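Local coordinates for protein glutamine cyclotransferase (Tannerella forsythia, PDB 6QRO) that probably converts N-terminal glutamine of peptides into pyroglutamate, acting as a zinc-binding glutaminyl cyclase of the mammalian-like type II, at residues K71-E76 with N192-N197; A89-G94 with V161-E166; Y198-G203 with L265-L270; L240-Y245 with V305-L310. All blocks are in the same frame, centred on the assembly; numbering follows the deposited sequence.

Contact 1 of 4, residues K71-E76 with N192-N197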
# COMPACT_ATOMS: atom_id res chain seq x y z
N LYS A 71 7.09 -5.27 -16.92
CA LYS A 71 8.25 -6.13 -16.72
C LYS A 71 8.39 -6.35 -15.21
O LYS A 71 8.56 -5.38 -14.47
CB LYS A 71 9.47 -5.47 -17.36
CG LYS A 71 10.84 -5.98 -17.04
CD LYS A 71 11.78 -4.95 -17.65
CE LYS A 71 13.07 -5.52 -18.07
NZ LYS A 71 13.91 -4.49 -18.74
N VAL A 72 8.26 -7.60 -14.76
CA VAL A 72 8.08 -7.91 -13.34
C VAL A 72 9.40 -8.33 -12.72
O VAL A 72 10.14 -9.15 -13.28
CB VAL A 72 7.00 -8.99 -13.14
CG1 VAL A 72 6.93 -9.41 -11.67
CG2 VAL A 72 5.65 -8.49 -13.63
N TYR A 73 9.71 -7.75 -11.56
CA TYR A 73 10.86 -8.09 -10.73
C TYR A 73 10.36 -8.61 -9.39
O TYR A 73 9.47 -8.00 -8.79
CB TYR A 73 11.76 -6.89 -10.46
CG TYR A 73 12.23 -6.15 -11.68
CD1 TYR A 73 11.38 -5.28 -12.35
CD2 TYR A 73 13.54 -6.26 -12.12
CE1 TYR A 73 11.81 -4.58 -13.45
CE2 TYR A 73 13.99 -5.56 -13.22
CZ TYR A 73 13.11 -4.72 -13.89
OH TYR A 73 13.54 -4.01 -14.98
N VAL A 74 10.89 -9.74 -8.95
CA VAL A 74 10.57 -10.28 -7.63
C VAL A 74 11.86 -10.33 -6.80
O VAL A 74 12.75 -11.14 -7.08
CB VAL A 74 9.91 -11.67 -7.73
CG1 VAL A 74 9.46 -12.15 -6.36
CG2 VAL A 74 8.72 -11.63 -8.70
N GLN A 75 11.95 -9.48 -5.78
CA GLN A 75 13.04 -9.53 -4.80
C GLN A 75 12.69 -10.55 -3.74
O GLN A 75 11.74 -10.35 -2.97
CB GLN A 75 13.30 -8.19 -4.12
CG GLN A 75 14.27 -7.25 -4.78
CD GLN A 75 14.37 -5.92 -4.04
OE1 GLN A 75 13.48 -5.55 -3.27
NE2 GLN A 75 15.46 -5.20 -4.26
N GLU A 76 13.46 -11.63 -3.68
CA GLU A 76 13.34 -12.63 -2.64
C GLU A 76 14.33 -12.27 -1.54
O GLU A 76 15.54 -12.21 -1.78
CB GLU A 76 13.62 -14.04 -3.16
CG GLU A 76 12.79 -14.51 -4.36
CD GLU A 76 11.47 -15.13 -3.93
OE1 GLU A 76 10.71 -15.61 -4.80
OE2 GLU A 76 11.20 -15.17 -2.71
N ASN A 192 18.20 -1.72 -1.41
CA ASN A 192 18.55 -2.61 -2.51
C ASN A 192 17.47 -2.52 -3.59
O ASN A 192 16.52 -3.32 -3.62
CB ASN A 192 18.71 -4.04 -2.02
CG ASN A 192 19.66 -4.14 -0.84
OD1 ASN A 192 20.80 -3.66 -0.90
ND2 ASN A 192 19.20 -4.78 0.23
N PRO A 193 17.57 -1.55 -4.48
CA PRO A 193 16.54 -1.37 -5.51
C PRO A 193 16.54 -2.50 -6.54
O PRO A 193 17.52 -3.22 -6.72
CB PRO A 193 16.89 -0.03 -6.17
CG PRO A 193 18.36 0.12 -5.92
CD PRO A 193 18.68 -0.59 -4.63
N HIS A 194 15.39 -2.64 -7.22
CA HIS A 194 15.21 -3.71 -8.20
C HIS A 194 16.00 -3.44 -9.47
O HIS A 194 16.25 -4.38 -10.23
CB HIS A 194 13.73 -3.88 -8.53
CG HIS A 194 13.12 -2.69 -9.19
ND1 HIS A 194 12.65 -1.60 -8.49
CD2 HIS A 194 12.84 -2.44 -10.50
CE1 HIS A 194 12.15 -0.71 -9.33
NE2 HIS A 194 12.24 -1.20 -10.55
N VAL A 195 16.30 -2.17 -9.74
CA VAL A 195 17.17 -1.75 -10.84
C VAL A 195 18.24 -0.89 -10.18
O VAL A 195 17.93 -0.19 -9.21
CB VAL A 195 16.43 -0.97 -11.94
CG1 VAL A 195 16.07 -1.89 -13.12
CG2 VAL A 195 15.21 -0.22 -11.40
N PRO A 196 19.50 -0.93 -10.60
CA PRO A 196 20.46 0.01 -10.01
C PRO A 196 20.04 1.44 -10.29
O PRO A 196 19.41 1.75 -11.31
CB PRO A 196 21.78 -0.34 -10.71
CG PRO A 196 21.63 -1.78 -11.00
CD PRO A 196 20.18 -1.99 -11.35
N ASN A 197 20.40 2.31 -9.37
CA ASN A 197 20.07 3.73 -9.40
C ASN A 197 18.63 3.93 -9.84
O ASN A 197 18.33 4.67 -10.78
CB ASN A 197 21.03 4.47 -10.32
CG ASN A 197 22.48 4.27 -9.95
OD1 ASN A 197 22.82 3.28 -9.29
ND2 ASN A 197 23.34 5.17 -10.41
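His194 drives the edge of its imidazole into the face of the Tyr73 ring. His194 CD2 stands over the centre of the phenol, 3.7 Å from Tyr73 CD1, with the ring centroids 4.9 Å apart and the planes at 59°, which defines an edge-to-face pair. Val195 adds a second, obliquely placed contact at the far end of the phenol, where its CG1 lies 3.8 Å from Tyr73 OH. The imidazole is brought up to the strand by a chi1 of 63°, with CG held between the backbone N and the carbonyl carbon of His194. The polar side of the imidazole is held as well: His194 ND1 is hydrogen-bonded to Trp189 NE1, and the indole of Trp189 meets the imidazole with the planes near 20°. On the strand side, Gln75 also turns its side chain toward the loop, but its amide is anchored through OE1 to Asn91 ND2. Backbone hydrogen bonds from Tyr73 to Val93 and from Gln75 to Asn91 hold this strand to its neighbour 86-96. The arrangement is thus a loop after helix 184-191 packed against strand 71-80, an outermost strand of the mixed sheet at the core of this M28-type alpha/beta fold.

Contact 2 of 4, residues A89-G94 with V161-E166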
# COMPACT_ATOMS: atom_id res chain seq x y z
N ALA A 89 10.40 -13.23 2.20
CA ALA A 89 9.63 -12.15 1.61
C ALA A 89 9.80 -12.08 0.10
O ALA A 89 10.80 -12.51 -0.45
CB ALA A 89 10.05 -10.81 2.23
N GLN A 90 8.76 -11.55 -0.57
CA GLN A 90 8.78 -11.22 -1.99
C GLN A 90 8.33 -9.77 -2.13
O GLN A 90 7.18 -9.46 -1.85
CB GLN A 90 7.87 -12.13 -2.83
CG GLN A 90 8.21 -13.60 -2.92
CD GLN A 90 7.36 -14.48 -2.03
OE1 GLN A 90 6.43 -14.02 -1.39
NE2 GLN A 90 7.65 -15.77 -2.03
N ASN A 91 9.26 -8.88 -2.49
CA ASN A 91 8.90 -7.55 -2.99
C ASN A 91 8.58 -7.66 -4.48
O ASN A 91 9.42 -8.11 -5.26
CB ASN A 91 10.02 -6.53 -2.78
CG ASN A 91 10.28 -6.21 -1.30
OD1 ASN A 91 9.39 -6.26 -0.46
ND2 ASN A 91 11.51 -5.84 -1.01
N ILE A 92 7.38 -7.23 -4.87
CA ILE A 92 6.88 -7.42 -6.23
C ILE A 92 6.85 -6.07 -6.94
O ILE A 92 6.13 -5.16 -6.52
CB ILE A 92 5.50 -8.10 -6.23
CG1 ILE A 92 5.58 -9.40 -5.43
CG2 ILE A 92 5.05 -8.37 -7.67
CD1 ILE A 92 4.23 -9.95 -4.99
N VAL A 93 7.63 -5.95 -8.01
CA VAL A 93 7.77 -4.71 -8.76
C VAL A 93 7.24 -4.94 -10.17
O VAL A 93 7.74 -5.80 -10.91
CB VAL A 93 9.23 -4.21 -8.81
CG1 VAL A 93 9.31 -2.92 -9.67
CG2 VAL A 93 9.76 -3.94 -7.42
N GLY A 94 6.28 -4.12 -10.57
CA GLY A 94 5.82 -4.12 -11.94
C GLY A 94 6.26 -2.81 -12.53
O GLY A 94 5.85 -1.73 -12.08
N VAL A 161 4.84 -1.11 -7.01
CA VAL A 161 5.66 -1.88 -6.08
C VAL A 161 4.77 -2.33 -4.92
O VAL A 161 4.17 -1.49 -4.23
CB VAL A 161 6.87 -1.08 -5.57
CG1 VAL A 161 7.67 -1.92 -4.59
CG2 VAL A 161 7.75 -0.64 -6.74
N PHE A 162 4.68 -3.64 -4.73
CA PHE A 162 3.97 -4.25 -3.61
C PHE A 162 5.00 -4.70 -2.59
O PHE A 162 5.78 -5.62 -2.86
CB PHE A 162 3.12 -5.44 -4.07
CG PHE A 162 2.10 -5.11 -5.14
CD1 PHE A 162 1.36 -3.95 -5.06
CD2 PHE A 162 1.91 -5.94 -6.22
CE1 PHE A 162 0.42 -3.63 -6.04
CE2 PHE A 162 0.99 -5.63 -7.21
CZ PHE A 162 0.24 -4.46 -7.11
N PHE A 163 5.02 -4.06 -1.43
CA PHE A 163 6.01 -4.37 -0.40
C PHE A 163 5.53 -5.46 0.56
O PHE A 163 4.41 -5.41 1.08
CB PHE A 163 6.39 -3.11 0.37
CG PHE A 163 7.28 -2.19 -0.41
CD1 PHE A 163 8.45 -2.68 -0.98
CD2 PHE A 163 7.00 -0.85 -0.52
CE1 PHE A 163 9.29 -1.86 -1.68
CE2 PHE A 163 7.84 -0.01 -1.23
CZ PHE A 163 8.99 -0.52 -1.81
N ASP A 164 6.41 -6.41 0.83
CA ASP A 164 6.14 -7.51 1.75
C ASP A 164 6.56 -7.15 3.17
O ASP A 164 7.30 -6.19 3.41
CB ASP A 164 6.89 -8.76 1.28
CG ASP A 164 6.24 -10.05 1.75
OD1 ASP A 164 5.30 -9.99 2.59
OD2 ASP A 164 6.67 -11.11 1.28
N ALA A 165 6.05 -7.94 4.12
CA ALA A 165 6.54 -7.95 5.51
C ALA A 165 6.52 -6.55 6.11
O ALA A 165 7.40 -6.19 6.90
CB ALA A 165 7.93 -8.58 5.60
N GLU A 166 5.53 -5.75 5.73
CA GLU A 166 5.33 -4.42 6.29
C GLU A 166 4.66 -4.47 7.65
O GLU A 166 4.93 -3.61 8.50
CB GLU A 166 4.48 -3.59 5.34
CG GLU A 166 4.05 -2.20 5.79
CD GLU A 166 2.67 -2.19 6.48
OE1 GLU A 166 2.09 -3.28 6.67
OE2 GLU A 166 2.14 -1.11 6.82
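Ile92 and Phe162 face each other as the hydrogen-bonded pair of an antiparallel strand pairing within the central mixed sheet of the M28-type fold; the local strand axes run 168° apart and approach to 4.7 Å. Both backbone bonds of the pair are short and nearly straight: Ile92 N reaches Phe162 O at 3.0 Å, and Phe162 N reaches Ile92 O at 2.8 Å. Ile92 O additionally receives a CA-H...O contact from Val161.

Apolar packing is split between the two sheet faces. Val93 and Val161, the adjoining non-hydrogen-bonded pair, lie side by side and point the same way, their CG2 atoms 3.9 Å apart. On the other face Ile92 CB meets Phe162 CB, and helix 52-67 covers Ile92 through Ala62 and Leu65.

Polar side chains take over where strand 157-163 ends. Asn91 OD1 accepts the Asp164 N-H in a long bond of 3.3 Å, nearly along the C=O axis, and the same oxygen sits at the edge of the Phe163 ring, whose plane is 85° from the amide. Asn91 ND2, besides its bond to Gln75, donates to Gly185 O, which fixes the amide's rotation. The turn leads on to Asp167, a zinc ligand whose side chain is about 8 Å from that of Asp164. With chi1 at -154°, the Asp164 carboxylate swings back toward strand 86-96; its OD2, also bonded to His54 NE2, accepts the N-H of Gln90, N to OD2 2.8 Å, through its anti lone pair.

Contact 3 of 4, residues Y198-G203 with L265-L270; sequences YKAEFG and LRTPCL
Leu265 meets Tyr198 at the edge of the phenol ring: Leu265 CD1 lies in the ring plane, 3.5 Å from Tyr198 CD2, and the two side chains cross at about a right angle. The same methyl also reaches the backbone, with Leu265 CD1 3.5 Å from Tyr198 O. A chi1 of 166° lays the ring out beside the carbonyl carbon of Tyr198, and its hydroxyl is hydrogen-bonded to Asp159 OD2. Next along, Thr267 turns its methyl rather than its hydroxyl toward the loop, placing CG2 4.0 Å from Ala200 CB. Pro268 uses the outer corner of its ring, with CG 3.7 Å from Glu201 O.

Past the proline the two segments enter the sheet as neighbouring parallel strands, 203-207 and 269-273, the latter one of the two outermost strands of the mixed sheet. Gly203 and Cys269 form the parallel bridge. Gly203 N donates to Pro268 O at 2.8 Å in the carbonyl plane, whereas Leu270 N approaches Gly203 O at 3.0 Å from 37° above that carbonyl's plane. Leu270 also curls its side chain over this oxygen, its chi1 of 64° leaving CG 3.6 Å from Gly203 O. The Phe202 ring leads away from the pairing and stacks on Tyr229 of helix 227-239, a helix that also touches Pro268 and Leu270.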
# COMPACT_ATOMS: atom_id res chain seq x y z
N TYR A 198 17.71 3.33 -9.09
CA TYR A 198 16.30 3.49 -9.43
C TYR A 198 15.86 4.87 -9.01
O TYR A 198 16.20 5.34 -7.92
CB TYR A 198 15.43 2.44 -8.75
CG TYR A 198 13.96 2.80 -8.82
CD1 TYR A 198 13.22 2.57 -9.97
CD2 TYR A 198 13.32 3.42 -7.73
CE1 TYR A 198 11.88 2.91 -10.03
CE2 TYR A 198 11.98 3.77 -7.80
CZ TYR A 198 11.27 3.52 -8.95
OH TYR A 198 9.95 3.86 -9.02
N LYS A 199 15.08 5.51 -9.87
CA LYS A 199 14.67 6.89 -9.66
C LYS A 199 13.20 7.07 -10.02
O LYS A 199 12.72 6.51 -11.00
CB LYS A 199 15.52 7.85 -10.50
CG LYS A 199 16.99 7.88 -10.13
CD LYS A 199 17.22 8.18 -8.65
CE LYS A 199 18.71 8.38 -8.35
NZ LYS A 199 19.54 7.27 -8.90
N ALA A 200 12.50 7.85 -9.20
CA ALA A 200 11.12 8.20 -9.45
C ALA A 200 11.00 9.71 -9.27
O ALA A 200 11.71 10.31 -8.46
CB ALA A 200 10.16 7.47 -8.52
N GLU A 201 10.11 10.32 -10.06
CA GLU A 201 9.86 11.75 -9.90
C GLU A 201 9.32 12.02 -8.51
O GLU A 201 9.80 12.90 -7.79
CB GLU A 201 8.84 12.23 -10.94
CG GLU A 201 9.15 11.77 -12.34
CD GLU A 201 8.58 12.65 -13.41
OE1 GLU A 201 7.39 13.04 -13.34
OE2 GLU A 201 9.36 12.96 -14.34
N PHE A 202 8.32 11.25 -8.11
CA PHE A 202 7.76 11.22 -6.77
C PHE A 202 7.08 9.87 -6.60
O PHE A 202 6.94 9.11 -7.56
CB PHE A 202 6.82 12.41 -6.53
CG PHE A 202 5.62 12.45 -7.46
CD1 PHE A 202 5.76 12.95 -8.75
CD2 PHE A 202 4.37 12.03 -7.04
CE1 PHE A 202 4.69 13.01 -9.61
CE2 PHE A 202 3.28 12.09 -7.89
CZ PHE A 202 3.45 12.58 -9.18
N GLY A 203 6.65 9.59 -5.38
CA GLY A 203 6.03 8.32 -5.07
C GLY A 203 4.72 8.53 -4.34
O GLY A 203 4.55 9.49 -3.60
N LEU A 265 16.04 6.42 -0.81
CA LEU A 265 16.26 7.01 -2.12
C LEU A 265 16.10 8.53 -2.15
O LEU A 265 16.39 9.13 -3.19
CB LEU A 265 15.30 6.39 -3.15
CG LEU A 265 15.61 4.96 -3.58
CD1 LEU A 265 14.77 4.57 -4.77
CD2 LEU A 265 17.07 4.82 -3.92
N ARG A 266 15.67 9.15 -1.04
CA ARG A 266 15.38 10.59 -1.00
C ARG A 266 14.36 10.96 -2.06
O ARG A 266 14.22 12.12 -2.46
CB ARG A 266 16.66 11.43 -1.12
CG ARG A 266 17.42 11.63 0.21
CD ARG A 266 18.01 10.34 0.81
NE ARG A 266 19.15 9.78 0.08
CZ ARG A 266 19.76 8.64 0.39
NH1 ARG A 266 19.36 7.93 1.44
NH2 ARG A 266 20.79 8.21 -0.33
N THR A 267 13.54 9.99 -2.42
CA THR A 267 12.45 10.22 -3.36
C THR A 267 11.27 10.75 -2.58
O THR A 267 10.84 10.12 -1.62
CB THR A 267 12.04 8.92 -4.05
OG1 THR A 267 13.11 8.42 -4.88
CG2 THR A 267 10.78 9.15 -4.89
N PRO A 268 10.71 11.90 -2.96
CA PRO A 268 9.57 12.44 -2.22
C PRO A 268 8.38 11.51 -2.35
O PRO A 268 7.92 11.21 -3.45
CB PRO A 268 9.33 13.80 -2.88
CG PRO A 268 10.03 13.76 -4.18
CD PRO A 268 11.15 12.79 -4.05
N CYS A 269 7.88 11.05 -1.20
CA CYS A 269 6.81 10.07 -1.15
C CYS A 269 5.69 10.56 -0.26
O CYS A 269 5.93 11.17 0.80
CB CYS A 269 7.32 8.71 -0.65
SG CYS A 269 8.52 7.89 -1.74
N LEU A 270 4.46 10.27 -0.68
CA LEU A 270 3.26 10.61 0.07
C LEU A 270 2.53 9.33 0.43
O LEU A 270 2.72 8.29 -0.22
CB LEU A 270 2.34 11.56 -0.74
CG LEU A 270 1.72 11.06 -2.05
CD1 LEU A 270 0.28 10.65 -1.78
CD2 LEU A 270 1.81 12.08 -3.20

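Contact 4 of 4, residues L240-Y245 with V305-L310; sequences LGYGKY and VGETIL
Leu240 presses one methyl against a turn of helix 299-314: its CD1 lies 3.5 Å from Thr308 CA and 3.6 Å from Glu307 O, so the leucine contacts helix backbone more closely than side chain. Tyr242 packs beside it. Two of its ring atoms touch the helix, obliquely: Tyr242 CE2 lies 3.7 Å from Glu307 CB and Tyr242 CD2 3.7 Å from Thr308 OG1. Tyr242 and Thr308 run alongside each other, pointing opposite ways, while Glu307 crosses the tyrosine at a slant, its carboxylate plane 35° from the ring. At the far end Tyr242 OH is 3.7 Å from Glu307 CG, so it meets the aliphatic stem of the glutamate.

The contact is small, burying 189 Å², and no hydrogen bond spans it. The polar ends of Thr308 and Glu307 are bonded within the helix instead: Thr308 OG1 bonds back to Ala304 O, and a bend at chi2 (-81°) accompanies the salt bridge from Glu307 OE2 to Lys303 NZ.

Away from these touching side chains the loop opens toward solvent. Gly241, with positive phi, closes helix 227-239 in a Schellman motif and is exposed, as is Lys244, and neither reaches the helix.

Helix 299-314 is gripped differently on its other side. There Val305 and Ile309 touch Leu206 of strand 203-207 as well as helix 132-151, so the helix lies between the central sheet and the loop that leads from helix 227-239 to strand 246-247.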
# COMPACT_ATOMS: atom_id res chain seq x y z
N LEU A 240 -11.87 16.63 -8.84
CA LEU A 240 -12.73 15.55 -9.31
C LEU A 240 -13.98 15.38 -8.46
O LEU A 240 -14.84 14.56 -8.80
CB LEU A 240 -11.97 14.23 -9.31
CG LEU A 240 -10.74 14.11 -10.20
CD1 LEU A 240 -9.97 12.87 -9.81
CD2 LEU A 240 -11.13 14.04 -11.67
N GLY A 241 -14.10 16.14 -7.37
CA GLY A 241 -15.22 16.00 -6.47
C GLY A 241 -14.97 15.08 -5.29
O GLY A 241 -15.94 14.61 -4.68
N TYR A 242 -13.71 14.80 -4.95
CA TYR A 242 -13.40 13.85 -3.88
C TYR A 242 -12.79 14.53 -2.65
O TYR A 242 -12.02 13.91 -1.91
CB TYR A 242 -12.49 12.74 -4.41
CG TYR A 242 -13.15 11.95 -5.53
CD1 TYR A 242 -14.39 11.34 -5.33
CD2 TYR A 242 -12.56 11.85 -6.79
CE1 TYR A 242 -15.01 10.65 -6.34
CE2 TYR A 242 -13.18 11.15 -7.81
CZ TYR A 242 -14.41 10.56 -7.58
OH TYR A 242 -15.04 9.84 -8.57
N GLY A 243 -13.14 15.79 -2.42
CA GLY A 243 -12.72 16.48 -1.21
C GLY A 243 -13.30 15.91 0.06
O GLY A 243 -12.75 16.15 1.14
N LYS A 244 -14.43 15.20 -0.03
CA LYS A 244 -14.97 14.53 1.15
C LYS A 244 -14.10 13.37 1.58
O LYS A 244 -14.20 12.93 2.73
CB LYS A 244 -16.39 14.02 0.90
CG LYS A 244 -16.47 12.74 0.04
CD LYS A 244 -17.93 12.33 -0.15
CE LYS A 244 -18.13 10.88 0.23
NZ LYS A 244 -19.53 10.44 0.01
N TYR A 245 -13.26 12.85 0.68
CA TYR A 245 -12.31 11.79 0.98
C TYR A 245 -10.93 12.33 1.34
O TYR A 245 -10.39 11.98 2.39
CB TYR A 245 -12.19 10.83 -0.22
CG TYR A 245 -13.44 10.04 -0.40
CD1 TYR A 245 -13.76 9.03 0.48
CD2 TYR A 245 -14.33 10.32 -1.44
CE1 TYR A 245 -14.92 8.31 0.35
CE2 TYR A 245 -15.49 9.58 -1.58
CZ TYR A 245 -15.77 8.58 -0.69
OH TYR A 245 -16.92 7.85 -0.79
N VAL A 305 -10.11 7.10 -4.61
CA VAL A 305 -8.66 7.00 -4.67
C VAL A 305 -8.22 6.65 -6.08
O VAL A 305 -7.27 7.24 -6.61
CB VAL A 305 -8.15 5.97 -3.63
CG1 VAL A 305 -6.64 5.83 -3.72
CG2 VAL A 305 -8.54 6.37 -2.25
N GLY A 306 -8.89 5.69 -6.70
CA GLY A 306 -8.46 5.25 -8.02
C GLY A 306 -8.61 6.34 -9.08
O GLY A 306 -7.70 6.57 -9.89
N GLU A 307 -9.76 7.01 -9.09
CA GLU A 307 -9.98 8.10 -10.03
C GLU A 307 -8.95 9.22 -9.85
O GLU A 307 -8.44 9.77 -10.83
CB GLU A 307 -11.38 8.67 -9.82
CG GLU A 307 -12.53 7.76 -10.26
CD GLU A 307 -12.81 7.81 -11.75
OE1 GLU A 307 -12.25 8.71 -12.42
OE2 GLU A 307 -13.58 6.97 -12.25
N THR A 308 -8.61 9.53 -8.59
CA THR A 308 -7.68 10.63 -8.32
C THR A 308 -6.28 10.34 -8.85
O THR A 308 -5.67 11.17 -9.53
CB THR A 308 -7.64 10.94 -6.83
OG1 THR A 308 -8.95 11.32 -6.39
CG2 THR A 308 -6.69 12.08 -6.55
N ILE A 309 -5.75 9.17 -8.54
CA ILE A 309 -4.39 8.83 -8.97
C ILE A 309 -4.31 8.70 -10.49
O ILE A 309 -3.34 9.14 -11.12
CB ILE A 309 -3.94 7.56 -8.23
CG1 ILE A 309 -3.95 7.87 -6.74
CG2 ILE A 309 -2.55 7.12 -8.70
CD1 ILE A 309 -3.72 6.69 -5.90
N LEU A 310 -5.31 8.07 -11.11
CA LEU A 310 -5.34 7.98 -12.56
C LEU A 310 -5.31 9.37 -13.20
O LEU A 310 -4.65 9.58 -14.23
CB LEU A 310 -6.56 7.18 -13.00
CG LEU A 310 -6.36 5.67 -12.85
CD1 LEU A 310 -7.55 4.94 -13.40
CD2 LEU A 310 -5.09 5.21 -13.55

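In the fold
Contacts 1, 2 and 3 all reach one mixed sheet, in which strands 71-80, 86-96, 157-163, 103-109, 203-207 and 269-273 follow each other across. Contacts 1 and 2, centres 10 Å apart, are joined because strands 71-80 and 86-96 are neighbours; contact 2 falls within the chain span of contact 1. Contact 3 follows both; the loop after helix 184-191 thus runs from packing on outermost strand 71-80 to packing on residues 265-270, which lead into the other outermost strand, 269-273. Contact 4 alternates with contact 3 along the chain, centres 21 Å apart, and sets the loop after helix 227-239 against helix 299-314. Contact 2, with Asp164 about 12 Å (side chain) from the zinc ion, adjoins the metal site; the others are structural packing away from it.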